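Local atomic coordinates of beta 1-3 glucanase (Clostridium beijerinckii NCIMB 8052, PDB entry 5H4E), a protein that probably hydrolyses beta-1,3-glucans, as a bacterial beta-1,3-glucanase domain of glycoside hydrolase family 64. Residues W143-T152 and S359-A369. Numbering follows the deposited sequence.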
loop_
_atom_site.group_PDB
_atom_site.type_symbol
_atom_site.label_atom_id
_atom_site.label_comp_id
_atom_site.label_asym_id
_atom_site.label_seq_id
_atom_site.Cartn_x
_atom_site.Cartn_y
_atom_site.Cartn_z
ATOM N N TRP A 143 11.877 -9.866 0.908
ATOM C CA TRP A 143 12.513 -10.924 1.660
ATOM C C TRP A 143 13.978 -10.545 1.759
ATOM O O TRP A 143 14.690 -10.530 0.754
ATOM C CB TRP A 143 12.316 -12.273 0.978
ATOM C CG TRP A 143 12.870 -13.445 1.735
ATOM C CD1 TRP A 143 13.237 -13.491 3.054
ATOM C CD2 TRP A 143 13.129 -14.740 1.198
ATOM N NE1 TRP A 143 13.712 -14.749 3.368
ATOM C CE2 TRP A 143 13.656 -15.532 2.242
ATOM C CE3 TRP A 143 12.974 -15.308 -0.070
ATOM C CZ2 TRP A 143 14.010 -16.865 2.055
ATOM C CZ3 TRP A 143 13.332 -16.623 -0.255
ATOM C CH2 TRP A 143 13.848 -17.389 0.801
ATOM N N THR A 144 14.410 -10.207 2.969
ATOM C CA THR A 144 15.754 -9.691 3.182
ATOM C C THR A 144 16.504 -10.534 4.191
ATOM O O THR A 144 16.031 -11.595 4.600
ATOM C CB THR A 144 15.715 -8.248 3.683
ATOM O OG1 THR A 144 15.130 -8.226 4.991
ATOM C CG2 THR A 144 14.873 -7.381 2.744
ATOM N N ASN A 145 17.663 -10.041 4.609
ATOM C CA ASN A 145 18.454 -10.700 5.641
ATOM C C ASN A 145 17.695 -10.856 6.965
ATOM O O ASN A 145 18.035 -11.698 7.798
ATOM C CB ASN A 145 19.747 -9.916 5.878
ATOM C CG ASN A 145 20.630 -10.558 6.924
ATOM O OD1 ASN A 145 20.864 -11.772 6.890
ATOM N ND2 ASN A 145 21.120 -9.751 7.872
ATOM N N ASP A 146 16.656 -10.047 7.141
ATOM C CA ASP A 146 15.910 -9.999 8.391
ATOM C C ASP A 146 14.545 -10.686 8.328
ATOM O O ASP A 146 13.756 -10.586 9.268
ATOM C CB ASP A 146 15.740 -8.546 8.822
ATOM C CG ASP A 146 17.072 -7.848 9.017
ATOM O OD1 ASP A 146 18.023 -8.518 9.480
ATOM O OD2 ASP A 146 17.169 -6.639 8.707
ATOM N N GLY A 147 14.273 -11.396 7.237
ATOM C CA GLY A 147 13.028 -12.135 7.109
ATOM C C GLY A 147 12.167 -11.616 5.970
ATOM O O GLY A 147 12.613 -10.812 5.153
ATOM N N LEU A 148 10.921 -12.066 5.931
ATOM C CA LEU A 148 10.007 -11.717 4.849
ATOM C C LEU A 148 8.858 -10.876 5.391
ATOM O O LEU A 148 8.313 -11.179 6.449
ATOM C CB LEU A 148 9.481 -12.986 4.175
ATOM C CG LEU A 148 8.544 -12.903 2.967
ATOM C CD1 LEU A 148 8.719 -14.172 2.153
ATOM C CD2 LEU A 148 7.111 -12.768 3.414
ATOM N N TRP A 149 8.503 -9.822 4.655
ATOM C CA TRP A 149 7.318 -9.014 4.938
ATOM C C TRP A 149 6.403 -9.148 3.745
ATOM O O TRP A 149 6.869 -9.065 2.622
ATOM C CB TRP A 149 7.657 -7.530 5.127
ATOM C CG TRP A 149 8.347 -7.171 6.400
ATOM C CD1 TRP A 149 7.806 -6.504 7.475
ATOM C CD2 TRP A 149 9.714 -7.426 6.734
ATOM N NE1 TRP A 149 8.754 -6.344 8.453
ATOM C CE2 TRP A 149 9.932 -6.902 8.029
ATOM C CE3 TRP A 149 10.773 -8.055 6.072
ATOM C CZ2 TRP A 149 11.169 -6.983 8.669
ATOM C CZ3 TRP A 149 12.004 -8.142 6.717
ATOM C CH2 TRP A 149 12.190 -7.604 8.001
ATOM N N ILE A 150 5.114 -9.357 3.966
ATOM C CA ILE A 150 4.195 -9.404 2.842
ATOM C C ILE A 150 2.872 -8.806 3.298
ATOM O O ILE A 150 2.493 -8.953 4.464
ATOM C CB ILE A 150 4.035 -10.855 2.297
ATOM C CG1 ILE A 150 3.079 -10.885 1.103
ATOM C CG2 ILE A 150 3.587 -11.828 3.409
ATOM C CD1 ILE A 150 3.158 -12.168 0.294
ATOM N N ASN A 151 2.200 -8.063 2.419
ATOM C CA ASN A 151 0.940 -7.434 2.824
ATOM C C ASN A 151 -0.007 -7.169 1.658
ATOM O O ASN A 151 0.433 -6.949 0.521
ATOM C CB ASN A 151 1.203 -6.106 3.573
ATOM C CG ASN A 151 1.980 -5.097 2.733
ATOM O OD1 ASN A 151 3.207 -5.118 2.709
ATOM N ND2 ASN A 151 1.264 -4.208 2.038
ATOM N N THR A 152 -1.304 -7.219 1.956
ATOM C CA THR A 152 -2.309 -6.599 1.095
ATOM C C THR A 152 -2.225 -5.092 1.284
ATOM O O THR A 152 -1.668 -4.611 2.281
ATOM C CB THR A 152 -3.734 -7.052 1.434
ATOM O OG1 THR A 152 -4.110 -6.558 2.730
ATOM C CG2 THR A 152 -3.857 -8.565 1.415
ATOM N N SER A 359 -1.841 -4.517 7.570
ATOM C CA SER A 359 -1.996 -5.907 7.170
ATOM C C SER A 359 -0.648 -6.605 7.002
ATOM O O SER A 359 -0.572 -7.682 6.402
ATOM C CB SER A 359 -2.775 -5.962 5.855
ATOM O OG SER A 359 -2.119 -5.136 4.900
ATOM N N THR A 360 0.421 -5.994 7.506
ATOM C CA THR A 360 1.748 -6.569 7.299
ATOM C C THR A 360 1.908 -7.882 8.045
ATOM O O THR A 360 1.706 -7.940 9.254
ATOM C CB THR A 360 2.883 -5.622 7.743
ATOM O OG1 THR A 360 2.924 -4.480 6.878
ATOM C CG2 THR A 360 4.243 -6.355 7.654
ATOM N N LEU A 361 2.256 -8.922 7.299
ATOM C CA LEU A 361 2.686 -10.207 7.849
ATOM C C LEU A 361 4.206 -10.265 7.799
ATOM O O LEU A 361 4.814 -9.807 6.833
ATOM C CB LEU A 361 2.086 -11.376 7.052
ATOM C CG LEU A 361 0.557 -11.462 7.007
ATOM C CD1 LEU A 361 0.097 -12.027 5.675
ATOM C CD2 LEU A 361 0.057 -12.329 8.133
ATOM N N HIS A 362 4.823 -10.832 8.833
ATOM C CA HIS A 362 6.279 -10.883 8.897
ATOM C C HIS A 362 6.766 -12.087 9.689
ATOM O O HIS A 362 6.219 -12.395 10.751
ATOM C CB HIS A 362 6.825 -9.601 9.523
ATOM C CG HIS A 362 8.245 -9.706 9.981
ATOM N ND1 HIS A 362 9.299 -9.904 9.113
ATOM C CD2 HIS A 362 8.787 -9.622 11.220
ATOM C CE1 HIS A 362 10.427 -9.948 9.798
ATOM N NE2 HIS A 362 10.145 -9.777 11.079
ATOM N N VAL A 363 7.791 -12.758 9.171
ATOM C CA VAL A 363 8.462 -13.817 9.923
ATOM C C VAL A 363 9.893 -14.005 9.416
ATOM O O VAL A 363 10.191 -13.808 8.231
ATOM C CB VAL A 363 7.700 -15.164 9.842
ATOM C CG1 VAL A 363 7.880 -15.796 8.474
ATOM C CG2 VAL A 363 8.169 -16.120 10.953
ATOM N N ALA A 364 10.780 -14.379 10.329
ATOM C CA ALA A 364 12.198 -14.505 10.011
ATOM C C ALA A 364 12.441 -15.623 9.013
ATOM O O ALA A 364 13.329 -15.532 8.159
ATOM C CB ALA A 364 13.004 -14.764 11.284
ATOM N N ASP A 365 11.663 -16.692 9.153
ATOM C CA ASP A 365 11.912 -17.940 8.436
ATOM C C ASP A 365 10.699 -18.397 7.626
ATOM O O ASP A 365 10.073 -19.392 7.945
ATOM C CB ASP A 365 12.334 -19.040 9.427
ATOM C CG ASP A 365 11.282 -19.301 10.517
ATOM O OD1 ASP A 365 10.474 -18.390 10.831
ATOM O OD2 ASP A 365 11.271 -20.430 11.065
ATOM N N PRO A 366 10.376 -17.665 6.556
ATOM C CA PRO A 366 9.165 -17.936 5.777
ATOM C C PRO A 366 9.234 -19.262 5.027
ATOM O O PRO A 366 10.302 -19.626 4.528
ATOM C CB PRO A 366 9.121 -16.756 4.796
ATOM C CG PRO A 366 10.550 -16.384 4.620
ATOM C CD PRO A 366 11.185 -16.589 5.961
ATOM N N LYS A 367 8.103 -19.964 4.962
ATOM C CA LYS A 367 7.969 -21.205 4.198
ATOM C C LYS A 367 7.145 -20.962 2.941
ATOM O O LYS A 367 7.614 -21.184 1.819
ATOM C CB LYS A 367 7.310 -22.283 5.055
ATOM C CG LYS A 367 7.322 -23.677 4.462
ATOM C CD LYS A 367 6.623 -24.630 5.420
ATOM C CE LYS A 367 6.699 -26.069 4.957
ATOM N NZ LYS A 367 6.399 -26.995 6.094
ATOM N N TYR A 368 5.915 -20.495 3.127
ATOM C CA TYR A 368 5.083 -20.145 1.982
ATOM C C TYR A 368 3.982 -19.176 2.388
ATOM O O TYR A 368 3.704 -19.003 3.580
ATOM C CB TYR A 368 4.473 -21.406 1.337
ATOM C CG TYR A 368 3.465 -22.134 2.210
ATOM C CD1 TYR A 368 3.858 -23.202 3.016
ATOM C CD2 TYR A 368 2.121 -21.769 2.213
ATOM C CE1 TYR A 368 2.949 -23.871 3.808
ATOM C CE2 TYR A 368 1.201 -22.435 3.018
ATOM C CZ TYR A 368 1.627 -23.485 3.807
ATOM O OH TYR A 368 0.724 -24.155 4.603
ATOM N N ALA A 369 3.350 -18.560 1.385
ATOM C CA ALA A 369 2.143 -17.766 1.613
ATOM C C ALA A 369 1.049 -18.176 0.644
ATOM O O ALA A 369 1.323 -18.580 -0.487
ATOM C CB ALA A 369 2.433 -16.252 1.487
HETATM O O HOH W 1 14.861 -15.573 5.813
HETATM O O HOH W 2 -1.830 -8.987 4.189
#
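With CG of W149 turned anti to its carbonyl carbon (chi1 -73°) and CG of H362 anti to its own backbone nitrogen (chi1 164°), the two rings leave neighbouring strands side by side and overlap as an offset stack, centroids 4.0 Å apart and planes 21° from parallel. ND1 of H362 sits over the indole, 3.3 Å from CE2 of W149, while T360 CG2 meets the indole edge at CD1. The same ND1 donates to L148 O over 3.1 Å, from above the carbonyl plane, and with the stack this bond probably fixes the imidazole's rotation; V363 N reaches that oxygen within the plane, a second donor to one acceptor. Backbone bonds between L148 and V363 and between I150 and L361 flank W149 and H362, the non-hydrogen-bonded pair. On the other face, P366 lays CG over the W143 indole and 3.6 Å from L148 CB, with V9 of strand 9-16 packing against all three residues. Further along, S359 OG donates to T152 O (2.7 Å) and N151 ND2 donates to the same oxygen from the opposite face of its plane; a water joins T152 N to S359 O. The antiparallel pairing places strand 361-363 beside hairpin 136-151 at the end of its sheet; the chain then turns into strand 366-374 of a mixed sheet, consistent with two sheets packed face to face.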